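Local structure of tetR-family transcriptional regulator (Streptomyces coelicolor A3, 2QIB) at residues Y61-Q66 and S118-L124; D71-R75 and D97-H102; F76-R80 and Q135-H139; P145-L149 and Y196-M200. The protein probably binds cis-regulatory DNA through an N-terminal helix-turn-helix and regulates transcription, as TetR-family proteins do. All coordinates share one frame; numbering follows the deposited sequence.

Interaction 1 (Y61-Q66 and S118-L124)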
loop_
_atom_site.group_PDB
_atom_site.type_symbol
_atom_site.label_atom_id
_atom_site.label_comp_id
_atom_site.label_asym_id
_atom_site.label_seq_id
_atom_site.Cartn_x
_atom_site.Cartn_y
_atom_site.Cartn_z
ATOM N N TYR A 61 -9.883 -9.931 20.253
ATOM C CA TYR A 61 -9.700 -9.269 18.955
ATOM C C TYR A 61 -8.658 -10.028 18.137
ATOM O O TYR A 61 -8.863 -10.269 16.955
ATOM C CB TYR A 61 -9.252 -7.813 19.138
ATOM C CG TYR A 61 -9.082 -7.062 17.831
ATOM C CD1 TYR A 61 -10.172 -6.431 17.201
ATOM C CD2 TYR A 61 -7.812 -6.983 17.218
ATOM C CE1 TYR A 61 -10.008 -5.758 15.984
ATOM C CE2 TYR A 61 -7.632 -6.313 15.987
ATOM C CZ TYR A 61 -8.733 -5.696 15.392
ATOM O OH TYR A 61 -8.568 -5.002 14.200
ATOM N N GLU A 62 -7.540 -10.406 18.786
ATOM C CA GLU A 62 -6.476 -11.177 18.091
ATOM C C GLU A 62 -6.968 -12.545 17.622
ATOM O O GLU A 62 -6.649 -12.981 16.493
ATOM C CB GLU A 62 -5.215 -11.279 18.985
ATOM C CG GLU A 62 -4.495 -9.929 19.136
ATOM C CD GLU A 62 -3.392 -9.933 20.209
ATOM O OE1 GLU A 62 -3.387 -10.867 21.035
ATOM O OE2 GLU A 62 -2.546 -8.995 20.232
ATOM N N ALA A 63 -7.773 -13.211 18.455
ATOM C CA ALA A 63 -8.327 -14.527 18.110
ATOM C C ALA A 63 -9.282 -14.425 16.904
ATOM O O ALA A 63 -9.219 -15.251 15.966
ATOM C CB ALA A 63 -9.023 -15.162 19.311
ATOM N N ALA A 64 -10.125 -13.400 16.913
ATOM C CA ALA A 64 -11.001 -13.131 15.752
ATOM C C ALA A 64 -10.165 -12.875 14.499
ATOM O O ALA A 64 -10.481 -13.378 13.427
ATOM C CB ALA A 64 -11.856 -11.953 16.018
ATOM N N LEU A 65 -9.120 -12.054 14.646
ATOM C CA LEU A 65 -8.257 -11.683 13.513
ATOM C C LEU A 65 -7.515 -12.899 12.961
ATOM O O LEU A 65 -7.364 -13.035 11.738
ATOM C CB LEU A 65 -7.284 -10.573 13.931
ATOM C CG LEU A 65 -6.315 -10.128 12.822
ATOM C CD1 LEU A 65 -7.076 -9.638 11.534
ATOM C CD2 LEU A 65 -5.389 -9.035 13.333
ATOM N N GLN A 66 -7.079 -13.796 13.845
ATOM C CA GLN A 66 -6.493 -15.074 13.418
ATOM C C GLN A 66 -7.448 -15.889 12.550
ATOM O O GLN A 66 -7.066 -16.415 11.494
ATOM C CB GLN A 66 -6.058 -15.894 14.639
ATOM C CG GLN A 66 -5.549 -17.315 14.282
ATOM C CD GLN A 66 -4.108 -17.274 13.815
ATOM O OE1 GLN A 66 -3.796 -17.557 12.652
ATOM N NE2 GLN A 66 -3.218 -16.895 14.718
ATOM N N SER A 118 -1.144 -4.486 17.677
ATOM C CA SER A 118 -0.253 -5.195 18.581
ATOM C C SER A 118 0.770 -5.916 17.717
ATOM O O SER A 118 0.602 -6.029 16.486
ATOM C CB SER A 118 -1.005 -6.199 19.443
ATOM O OG SER A 118 -1.577 -7.214 18.652
ATOM N N THR A 119 1.823 -6.405 18.355
ATOM C CA THR A 119 2.813 -7.205 17.653
ATOM C C THR A 119 2.134 -8.393 16.988
ATOM O O THR A 119 2.472 -8.769 15.846
ATOM C CB THR A 119 3.920 -7.674 18.618
ATOM O OG1 THR A 119 4.705 -6.535 18.987
ATOM C CG2 THR A 119 4.818 -8.743 17.959
ATOM N N THR A 120 1.163 -8.967 17.692
ATOM C CA THR A 120 0.450 -10.112 17.192
ATOM C C THR A 120 -0.400 -9.728 15.978
ATOM O O THR A 120 -0.353 -10.445 14.980
ATOM C CB THR A 120 -0.376 -10.779 18.286
ATOM O OG1 THR A 120 0.543 -11.351 19.236
ATOM C CG2 THR A 120 -1.252 -11.882 17.727
ATOM N N THR A 121 -1.149 -8.624 16.067
ATOM C CA THR A 121 -2.000 -8.228 14.917
ATOM C C THR A 121 -1.160 -7.890 13.686
ATOM O O THR A 121 -1.496 -8.314 12.584
ATOM C CB THR A 121 -3.042 -7.105 15.196
ATOM O OG1 THR A 121 -2.409 -5.837 15.393
ATOM C CG2 THR A 121 -3.897 -7.437 16.403
ATOM N N ASN A 122 -0.078 -7.138 13.877
ATOM C CA ASN A 122 0.857 -6.847 12.756
ATOM C C ASN A 122 1.439 -8.083 12.117
ATOM O O ASN A 122 1.581 -8.130 10.884
ATOM C CB ASN A 122 2.008 -5.951 13.203
ATOM C CG ASN A 122 1.527 -4.638 13.717
ATOM O OD1 ASN A 122 0.377 -4.254 13.469
ATOM N ND2 ASN A 122 2.378 -3.942 14.485
ATOM N N ALA A 123 1.800 -9.069 12.952
ATOM C CA ALA A 123 2.296 -10.351 12.458
ATOM C C ALA A 123 1.234 -11.090 11.626
ATOM O O ALA A 123 1.558 -11.620 10.564
ATOM C CB ALA A 123 2.780 -11.223 13.611
ATOM N N LEU A 124 -0.018 -11.131 12.116
ATOM C CA LEU A 124 -1.115 -11.771 11.385
ATOM C C LEU A 124 -1.306 -11.080 10.017
ATOM O O LEU A 124 -1.376 -11.764 8.990
ATOM C CB LEU A 124 -2.426 -11.763 12.185
ATOM C CG LEU A 124 -2.463 -12.747 13.363
ATOM C CD1 LEU A 124 -3.649 -12.444 14.283
ATOM C CD2 LEU A 124 -2.510 -14.167 12.847
#
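The ring of Y61 meets T121 at its edge. Methyl CG2 of T121 lies near the ring plane, 3.9 Å from CE2 of Y61. Elsewhere the same ring stacks edge-to-face with F26 and touches L109.

E62 carries the polar part of the contact. Its chain is extended beyond CG and brings the carboxylate to the start of helix 119-140. OG of S118 donates to OE2 of E62 at 2.6 Å, using the anti lone pair of that oxygen. S118 is the N-cap, and its OG also accepts from N of T121 at 3.0 Å, with an N-H...O angle of 164°. One hydroxyl is thus held by a backbone N-H and a carboxylate. A negative group beside a helix N terminus is probably favoured by the helix dipole. CB of T120 lies 3.4 Å from OE2 of E62, and CG2 of T121 packs on CG of E62. An alanine in place of E62 would remove the carboxylate, and the cap hydroxyl of S118 would probably lose the acceptor for its proton, though N of T121 could still hold its oxygen.

Further along, the contact is apolar. The side chains of L65 and T121 lie roughly perpendicular, with CD2 of L65 3.6 Å from CB of T121. L65 and L124 pass side by side, pointing opposite ways, with CG of L65 3.8 Å from CD1 of L124.

The two helix segments run nearly parallel, 7° apart, with axes 10.0 Å from each other. The contact joins helix 57-75, which follows the predicted helix-turn-helix, to the capped start of helix 119-140 in the all-helical C-terminal part of the TetR fold.

Interaction 2 (D71-R75 and D97-H102); sequences DLADR and DFVDEH
R75 meets E101 in a salt bridge across the contact. Its chain is extended from CG to NE and carries the guanidinium past the edge of F98 to the acid. NH2 of R75 donates to OE1 of E101 at 2.8 Å, with an N-H...O angle of 144°. The oxygen offers its syn lone pair and lies 24° out of the guanidinium plane.

F98 is the apolar partner. CB of L72 sits over the centre of one ring face, 3.9 Å from the F98 centroid, as a CH-pi contact. The guanidinium of R75 lies at the ring edge, with its plane almost perpendicular to the ring. OD2 of D71 is also at the edge, 3.7 Å from CE1 of F98.

The second shell fixes these groups. D71 holds R75 side-on from one turn earlier in the helix. NE of R75 donates to OD1 of D71 at 2.8 Å and almost straight, while NH2 of R75 reaches OD2 of D71 at 3.1 Å. The guanidinium is therefore held between D71 and E101, which probably offsets the closeness of the two acids. On the opposite face, ND1 of H102 lies over the centre of the F98 ring. This ND1 of H102 donates to O of F98 at 2.9 Å, which limits the rotation of the imidazole. D97 turns its carboxylate to R175.

The segments run nearly antiparallel, at 161°. They pack the C-terminal part of helix 57-75 against that of helix 84-101, with D71, R75 and E101 as a salt-bridge network, within the helical bundle of the TetR fold.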
loop_
_atom_site.group_PDB
_atom_site.type_symbol
_atom_site.label_atom_id
_atom_site.label_comp_id
_atom_site.label_asym_id
_atom_site.label_seq_id
_atom_site.Cartn_x
_atom_site.Cartn_y
_atom_site.Cartn_z
ATOM N N ASP A 71 -8.894 -17.385 6.995
ATOM C CA ASP A 71 -9.925 -17.399 5.960
ATOM C C ASP A 71 -9.373 -16.737 4.675
ATOM O O ASP A 71 -9.362 -17.372 3.582
ATOM C CB ASP A 71 -11.171 -16.693 6.513
ATOM C CG ASP A 71 -12.291 -16.497 5.478
ATOM O OD1 ASP A 71 -12.249 -17.030 4.347
ATOM O OD2 ASP A 71 -13.251 -15.767 5.821
ATOM N N LEU A 72 -8.911 -15.490 4.783
ATOM C CA LEU A 72 -8.418 -14.774 3.572
ATOM C C LEU A 72 -7.248 -15.518 2.942
ATOM O O LEU A 72 -7.195 -15.686 1.726
ATOM C CB LEU A 72 -8.016 -13.340 3.887
ATOM C CG LEU A 72 -7.568 -12.500 2.676
ATOM C CD1 LEU A 72 -8.607 -12.598 1.520
ATOM C CD2 LEU A 72 -7.324 -11.052 3.097
ATOM N N ALA A 73 -6.275 -15.923 3.748
ATOM C CA ALA A 73 -5.156 -16.677 3.173
ATOM C C ALA A 73 -5.628 -17.922 2.360
ATOM O O ALA A 73 -5.070 -18.233 1.286
ATOM C CB ALA A 73 -4.203 -17.098 4.264
ATOM N N ASP A 74 -6.623 -18.645 2.879
ATOM C CA ASP A 74 -7.142 -19.824 2.198
ATOM C C ASP A 74 -7.825 -19.442 0.899
ATOM O O ASP A 74 -7.769 -20.197 -0.083
ATOM C CB ASP A 74 -8.149 -20.588 3.066
ATOM C CG ASP A 74 -7.467 -21.415 4.139
ATOM O OD1 ASP A 74 -6.209 -21.544 4.104
ATOM O OD2 ASP A 74 -8.194 -21.942 5.014
ATOM N N ARG A 75 -8.420 -18.249 0.878
ATOM C CA ARG A 75 -9.082 -17.757 -0.331
ATOM C C ARG A 75 -8.098 -17.506 -1.458
ATOM O O ARG A 75 -8.499 -17.459 -2.610
ATOM C CB ARG A 75 -9.915 -16.496 -0.056
ATOM C CG ARG A 75 -11.179 -16.779 0.797
ATOM C CD ARG A 75 -11.981 -15.492 0.980
ATOM N NE ARG A 75 -12.931 -15.625 2.077
ATOM C CZ ARG A 75 -14.134 -15.056 2.124
ATOM N NH1 ARG A 75 -14.607 -14.342 1.097
ATOM N NH2 ARG A 75 -14.877 -15.219 3.218
ATOM N N ASP A 97 -14.993 -10.191 -1.961
ATOM C CA ASP A 97 -16.080 -10.783 -1.130
ATOM C C ASP A 97 -15.650 -10.639 0.332
ATOM O O ASP A 97 -16.422 -10.179 1.192
ATOM C CB ASP A 97 -16.212 -12.284 -1.439
ATOM C CG ASP A 97 -16.976 -12.573 -2.729
ATOM O OD1 ASP A 97 -17.565 -11.647 -3.341
ATOM O OD2 ASP A 97 -16.967 -13.765 -3.136
ATOM N N PHE A 98 -14.413 -11.029 0.605
ATOM C CA PHE A 98 -13.881 -10.955 1.974
ATOM C C PHE A 98 -13.912 -9.539 2.518
ATOM O O PHE A 98 -14.360 -9.283 3.637
ATOM C CB PHE A 98 -12.446 -11.493 2.013
ATOM C CG PHE A 98 -11.853 -11.490 3.406
ATOM C CD1 PHE A 98 -12.006 -12.604 4.243
ATOM C CD2 PHE A 98 -11.167 -10.376 3.873
ATOM C CE1 PHE A 98 -11.479 -12.587 5.540
ATOM C CE2 PHE A 98 -10.626 -10.350 5.165
ATOM C CZ PHE A 98 -10.775 -11.446 5.991
ATOM N N VAL A 99 -13.381 -8.601 1.731
ATOM C CA VAL A 99 -13.292 -7.171 2.125
ATOM C C VAL A 99 -14.692 -6.601 2.399
ATOM O O VAL A 99 -14.919 -5.922 3.410
ATOM C CB VAL A 99 -12.541 -6.337 1.052
ATOM C CG1 VAL A 99 -12.605 -4.857 1.384
ATOM C CG2 VAL A 99 -11.063 -6.805 0.978
ATOM N N ASP A 100 -15.639 -6.920 1.525
ATOM C CA ASP A 100 -17.033 -6.533 1.738
ATOM C C ASP A 100 -17.542 -7.045 3.093
ATOM O O ASP A 100 -18.010 -6.263 3.921
ATOM C CB ASP A 100 -17.889 -7.117 0.615
ATOM C CG ASP A 100 -19.358 -6.647 0.666
ATOM O OD1 ASP A 100 -19.732 -5.790 1.501
ATOM O OD2 ASP A 100 -20.143 -7.175 -0.134
ATOM N N GLU A 101 -17.391 -8.344 3.304
ATOM C CA GLU A 101 -17.920 -9.058 4.496
ATOM C C GLU A 101 -17.352 -8.476 5.788
ATOM O O GLU A 101 -18.025 -8.502 6.842
ATOM C CB GLU A 101 -17.528 -10.540 4.427
ATOM C CG GLU A 101 -18.284 -11.355 3.381
ATOM C CD GLU A 101 -17.588 -12.693 3.055
ATOM O OE1 GLU A 101 -16.787 -13.220 3.885
ATOM O OE2 GLU A 101 -17.843 -13.225 1.942
ATOM N N HIS A 102 -16.108 -7.988 5.711
ATOM C CA HIS A 102 -15.373 -7.533 6.894
ATOM C C HIS A 102 -15.062 -6.044 6.839
ATOM O O HIS A 102 -14.192 -5.573 7.579
ATOM C CB HIS A 102 -14.069 -8.320 7.016
ATOM C CG HIS A 102 -14.279 -9.791 7.202
ATOM N ND1 HIS A 102 -14.258 -10.685 6.158
ATOM C CD2 HIS A 102 -14.549 -10.515 8.314
ATOM C CE1 HIS A 102 -14.491 -11.908 6.621
ATOM N NE2 HIS A 102 -14.663 -11.833 7.923
#

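Interaction 3 (F76-R80 and Q135-H139); sequences FVEPR and QILSH
R80 can be followed along its chain over H139 and S138. From CB of R80 the chain turns CG anti to the carbonyl carbon (chi1 -59°), which lays CG over one face of the H139 imidazole. This is a CH-pi contact, with CG of R80 3.9 Å from the H139 centroid and displaced toward the rim. CD of R80 moves on to S138 and lies 3.5 Å from OG of S138. The chain bends at chi3, and NE and CZ pass the same hydroxyl at longer range. At the tip, NH1 makes a weak bond to water 2. That water donates to OE1 of Q135 at 2.9 Å and is also bonded to OG of S138.

The edge of the H139 ring faces the loop backbone. NE2 of H139 is 3.0 Å from O of E78, and O of P79 lies near the ring plane. Water 1 bonds to NE2 of H139 at 2.9 Å and accepts weakly from N of E78. It also lies 2.7 Å from O of F76 and 2.6 Å from OE1 of Q135. The other ring nitrogen, ND1 of H139, is hydrogen-bonded to R87. The carboxylate of E78 turns to R90 and R94 of helix 84-101.

CG of Q135 packs against the loop, 4.0 Å from CB of F76. The loop after helix 57-75 is thus joined to helix 119-140 near the surface. The waters bridge polar groups of loop and helix, and the contact probably depends on ordered solvent as well as on the CH-pi packing of R80 on H139.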
loop_
_atom_site.group_PDB
_atom_site.type_symbol
_atom_site.label_atom_id
_atom_site.label_comp_id
_atom_site.label_asym_id
_atom_site.label_seq_id
_atom_site.Cartn_x
_atom_site.Cartn_y
_atom_site.Cartn_z
ATOM N N PHE A 76 -6.814 -17.343 -1.130
ATOM C CA PHE A 76 -5.775 -17.129 -2.171
ATOM C C PHE A 76 -5.425 -18.387 -2.981
ATOM O O PHE A 76 -4.759 -18.295 -4.022
ATOM C CB PHE A 76 -4.481 -16.590 -1.550
ATOM C CG PHE A 76 -4.622 -15.235 -0.895
ATOM C CD1 PHE A 76 -5.592 -14.323 -1.287
ATOM C CD2 PHE A 76 -3.744 -14.884 0.118
ATOM C CE1 PHE A 76 -5.666 -13.056 -0.689
ATOM C CE2 PHE A 76 -3.821 -13.632 0.729
ATOM C CZ PHE A 76 -4.789 -12.729 0.323
ATOM N N VAL A 77 -5.849 -19.557 -2.495
ATOM C CA VAL A 77 -5.448 -20.813 -3.109
ATOM C C VAL A 77 -6.322 -21.030 -4.330
ATOM O O VAL A 77 -7.546 -20.996 -4.221
ATOM C CB VAL A 77 -5.562 -22.003 -2.122
ATOM C CG1 VAL A 77 -5.180 -23.304 -2.846
ATOM C CG2 VAL A 77 -4.642 -21.766 -0.910
ATOM N N GLU A 78 -5.687 -21.253 -5.482
ATOM C CA GLU A 78 -6.385 -21.319 -6.788
ATOM C C GLU A 78 -5.618 -22.297 -7.673
ATOM O O GLU A 78 -4.395 -22.244 -7.713
ATOM C CB GLU A 78 -6.389 -19.917 -7.433
ATOM C CG GLU A 78 -7.083 -19.831 -8.810
ATOM C CD GLU A 78 -8.589 -20.144 -8.771
ATOM O OE1 GLU A 78 -9.234 -19.951 -7.723
ATOM O OE2 GLU A 78 -9.151 -20.556 -9.819
ATOM N N PRO A 79 -6.322 -23.240 -8.345
ATOM C CA PRO A 79 -5.639 -24.235 -9.185
ATOM C C PRO A 79 -4.771 -23.594 -10.260
ATOM O O PRO A 79 -5.140 -22.551 -10.832
ATOM C CB PRO A 79 -6.795 -24.997 -9.858
ATOM C CG PRO A 79 -7.929 -24.814 -8.951
ATOM C CD PRO A 79 -7.778 -23.428 -8.361
ATOM N N ARG A 80 -3.615 -24.208 -10.511
ATOM C CA ARG A 80 -2.691 -23.722 -11.529
ATOM C C ARG A 80 -3.064 -24.266 -12.901
ATOM O O ARG A 80 -2.388 -25.162 -13.437
ATOM C CB ARG A 80 -1.253 -24.056 -11.153
ATOM C CG ARG A 80 -0.858 -23.450 -9.821
ATOM C CD ARG A 80 0.644 -23.449 -9.566
ATOM N NE ARG A 80 1.255 -24.777 -9.559
ATOM C CZ ARG A 80 1.155 -25.666 -8.573
ATOM N NH1 ARG A 80 0.432 -25.418 -7.486
ATOM N NH2 ARG A 80 1.775 -26.830 -8.682
ATOM N N GLN A 135 1.606 -17.567 -3.024
ATOM C CA GLN A 135 0.696 -18.051 -4.080
ATOM C C GLN A 135 1.012 -17.467 -5.446
ATOM O O GLN A 135 1.002 -18.173 -6.454
ATOM C CB GLN A 135 -0.766 -17.802 -3.710
ATOM C CG GLN A 135 -1.270 -18.685 -2.537
ATOM C CD GLN A 135 -0.966 -20.194 -2.762
ATOM O OE1 GLN A 135 -1.307 -20.765 -3.784
ATOM N NE2 GLN A 135 -0.297 -20.815 -1.793
ATOM N N ILE A 136 1.302 -16.162 -5.484
ATOM C CA ILE A 136 1.622 -15.544 -6.760
ATOM C C ILE A 136 2.886 -16.164 -7.346
ATOM O O ILE A 136 2.895 -16.537 -8.487
ATOM C CB ILE A 136 1.793 -14.032 -6.609
ATOM C CG1 ILE A 136 0.410 -13.408 -6.286
ATOM C CG2 ILE A 136 2.434 -13.439 -7.895
ATOM C CD1 ILE A 136 0.522 -12.001 -5.702
ATOM N N LEU A 137 3.937 -16.348 -6.544
ATOM C CA LEU A 137 5.131 -17.002 -7.075
ATOM C C LEU A 137 4.876 -18.426 -7.554
ATOM O O LEU A 137 5.465 -18.845 -8.531
ATOM C CB LEU A 137 6.249 -17.015 -6.053
ATOM C CG LEU A 137 6.827 -15.639 -5.683
ATOM C CD1 LEU A 137 8.014 -15.855 -4.758
ATOM C CD2 LEU A 137 7.260 -14.817 -6.895
ATOM N N SER A 138 4.019 -19.157 -6.851
ATOM C CA SER A 138 3.670 -20.528 -7.260
ATOM C C SER A 138 3.074 -20.531 -8.671
ATOM O O SER A 138 3.430 -21.344 -9.536
ATOM C CB SER A 138 2.674 -21.124 -6.260
ATOM O OG SER A 138 2.284 -22.438 -6.673
ATOM N N HIS A 139 2.155 -19.607 -8.921
ATOM C CA HIS A 139 1.523 -19.519 -10.224
ATOM C C HIS A 139 2.486 -19.074 -11.318
ATOM O O HIS A 139 2.381 -19.558 -12.458
ATOM C CB HIS A 139 0.310 -18.609 -10.184
ATOM C CG HIS A 139 -0.887 -19.247 -9.560
ATOM N ND1 HIS A 139 -1.830 -19.936 -10.302
ATOM C CD2 HIS A 139 -1.286 -19.329 -8.267
ATOM C CE1 HIS A 139 -2.764 -20.397 -9.491
ATOM N NE2 HIS A 139 -2.461 -20.038 -8.251
HETATM O O HOH W 1 -3.118 -19.929 -5.479
HETATM O O HOH W 2 -0.266 -22.903 -5.460
#

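Interaction 4 (P145-L149 and Y196-M200)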
loop_
_atom_site.group_PDB
_atom_site.type_symbol
_atom_site.label_atom_id
_atom_site.label_comp_id
_atom_site.label_asym_id
_atom_site.label_seq_id
_atom_site.Cartn_x
_atom_site.Cartn_y
_atom_site.Cartn_z
ATOM N N PRO A 145 12.802 -15.933 -6.640
ATOM C CA PRO A 145 12.479 -14.717 -7.370
ATOM C C PRO A 145 13.650 -13.721 -7.357
ATOM O O PRO A 145 14.231 -13.488 -6.304
ATOM C CB PRO A 145 11.281 -14.140 -6.592
ATOM C CG PRO A 145 11.408 -14.698 -5.235
ATOM C CD PRO A 145 11.964 -16.095 -5.440
ATOM N N PRO A 146 14.007 -13.160 -8.525
ATOM C CA PRO A 146 14.991 -12.072 -8.543
ATOM C C PRO A 146 14.458 -10.817 -7.825
ATOM O O PRO A 146 13.245 -10.717 -7.567
ATOM C CB PRO A 146 15.157 -11.778 -10.033
ATOM C CG PRO A 146 14.696 -13.054 -10.733
ATOM C CD PRO A 146 13.552 -13.510 -9.880
ATOM N N ALA A 147 15.347 -9.870 -7.515
ATOM C CA ALA A 147 14.946 -8.657 -6.815
ATOM C C ALA A 147 13.770 -7.912 -7.464
ATOM O O ALA A 147 12.835 -7.456 -6.766
ATOM C CB ALA A 147 16.146 -7.696 -6.670
ATOM N N ARG A 148 13.846 -7.767 -8.783
ATOM C CA ARG A 148 12.882 -6.959 -9.525
ATOM C C ARG A 148 11.513 -7.594 -9.422
ATOM O O ARG A 148 10.509 -6.887 -9.228
ATOM C CB ARG A 148 13.301 -6.790 -10.985
ATOM C CG ARG A 148 14.385 -5.717 -11.121
ATOM C CD ARG A 148 15.021 -5.654 -12.503
ATOM N NE ARG A 148 16.053 -4.609 -12.484
ATOM C CZ ARG A 148 17.262 -4.735 -11.931
ATOM N NH1 ARG A 148 17.632 -5.873 -11.336
ATOM N NH2 ARG A 148 18.117 -3.703 -11.963
ATOM N N LEU A 149 11.486 -8.921 -9.511
ATOM C CA LEU A 149 10.223 -9.654 -9.420
ATOM C C LEU A 149 9.648 -9.544 -8.018
ATOM O O LEU A 149 8.433 -9.318 -7.847
ATOM C CB LEU A 149 10.395 -11.122 -9.799
ATOM C CG LEU A 149 9.102 -11.933 -9.701
ATOM C CD1 LEU A 149 7.966 -11.349 -10.597
ATOM C CD2 LEU A 149 9.389 -13.389 -10.087
ATOM N N TYR A 196 13.729 -2.812 -18.035
ATOM C CA TYR A 196 15.037 -2.578 -17.446
ATOM C C TYR A 196 15.814 -3.855 -17.277
ATOM O O TYR A 196 16.960 -3.817 -16.812
ATOM C CB TYR A 196 14.847 -1.938 -16.061
ATOM C CG TYR A 196 13.920 -0.744 -16.105
ATOM C CD1 TYR A 196 14.270 0.402 -16.828
ATOM C CD2 TYR A 196 12.675 -0.772 -15.454
ATOM C CE1 TYR A 196 13.414 1.504 -16.897
ATOM C CE2 TYR A 196 11.806 0.328 -15.516
ATOM C CZ TYR A 196 12.185 1.462 -16.239
ATOM O OH TYR A 196 11.349 2.557 -16.325
ATOM N N ASP A 197 15.180 -4.981 -17.621
ATOM C CA ASP A 197 15.688 -6.288 -17.224
ATOM C C ASP A 197 15.252 -7.406 -18.167
ATOM O O ASP A 197 14.057 -7.638 -18.353
ATOM C CB ASP A 197 15.219 -6.598 -15.800
ATOM C CG ASP A 197 15.947 -7.767 -15.204
ATOM O OD1 ASP A 197 17.118 -7.581 -14.805
ATOM O OD2 ASP A 197 15.348 -8.860 -15.149
ATOM N N GLU A 198 16.226 -8.104 -18.759
ATOM C CA GLU A 198 15.917 -9.179 -19.699
ATOM C C GLU A 198 15.284 -10.377 -19.003
ATOM O O GLU A 198 14.387 -11.012 -19.551
ATOM C CB GLU A 198 17.176 -9.607 -20.472
ATOM C CG GLU A 198 17.786 -8.496 -21.339
ATOM C CD GLU A 198 17.056 -8.276 -22.664
ATOM O OE1 GLU A 198 16.116 -9.044 -22.983
ATOM O OE2 GLU A 198 17.439 -7.335 -23.403
ATOM N N GLU A 199 15.752 -10.682 -17.794
ATOM C CA GLU A 199 15.186 -11.782 -17.026
ATOM C C GLU A 199 13.689 -11.506 -16.740
ATOM O O GLU A 199 12.817 -12.377 -16.938
ATOM C CB GLU A 199 16.020 -12.005 -15.752
ATOM C CG GLU A 199 15.743 -13.300 -15.004
ATOM C CD GLU A 199 16.555 -13.423 -13.712
ATOM O OE1 GLU A 199 17.033 -12.396 -13.168
ATOM O OE2 GLU A 199 16.702 -14.566 -13.220
HETATM N N MSE A 200 13.386 -10.274 -16.329
HETATM C CA MSE A 200 12.006 -9.826 -16.191
HETATM C C MSE A 200 11.236 -9.890 -17.529
HETATM O O MSE A 200 10.100 -10.375 -17.575
HETATM C CB MSE A 200 11.992 -8.407 -15.593
HETATM C CG MSE A 200 10.697 -7.992 -14.961
HETATM SE SE MSE A 200 10.071 -9.188 -13.483
HETATM C CE MSE A 200 8.337 -9.327 -14.183
#
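OD2 of D197 accepts from N of M200 at 2.7 Å, with an N-H...O angle of 158°. The donor comes on the anti side, 16° out of the carboxylate plane. D197 is the N-cap of helix 198-209, and this is its capping bond.

Across the contact D197 meets R148. The chain of R148 is extended from CG to NE and passes aslant over D197, with CD of R148 3.4 Å from CB of D197. The guanidinium and the carboxylate are nearly parallel, 6° apart. OD1 of D197 lies over a face of the guanidinium, 3.9 Å from NH1 of R148. This is a long salt bridge of charges alone, since no N-H points at the oxygen. The stronger partner of R148 is E177 of the second subunit, which takes its NE. A leucine in place of D197 would take away both oxygens, and N of M200 would probably lose its cap while R148 lost a nearby negative charge.

The contact sets the start of helix 147-168 beside the start of helix 198-209, in the C-terminal part of the TetR fold. It borders the second subunit: R148 packs on P174 of that subunit, and Y196 on its E177.

P146, the N-cap residue of helix 147-168, lies on E199. CG of P146 is 3.4 Å from OE1 of E199. Deeper in, selenomethionine M200 lies across L149. CE of M200 is 4.1 Å from CD1 of L149, and SE of M200 lies 4.1 Å from CA of L149. M190 of helix 175-194 touches both residues.

Along the chain from the N terminus, the first segments to make contact lie on helix 57-75, which serves interactions 1 and 2. Interaction 1 closes the long loop from 61-66 to 118-124. Interaction 2 is nested inside it, joining 71-75 to 97-102. Interaction 3 starts directly after 71-75, in the loop at 76-80, and ends at 135-139, so it crosses both earlier contacts. Helix 119-140 is thereby tied to the 57-80 region at two places, with centres about 24 Å apart. Interaction 4 follows in series, joining the starts of helices 147-168 and 198-209. It touches interaction 3 through L137, which packs on P145 and L149.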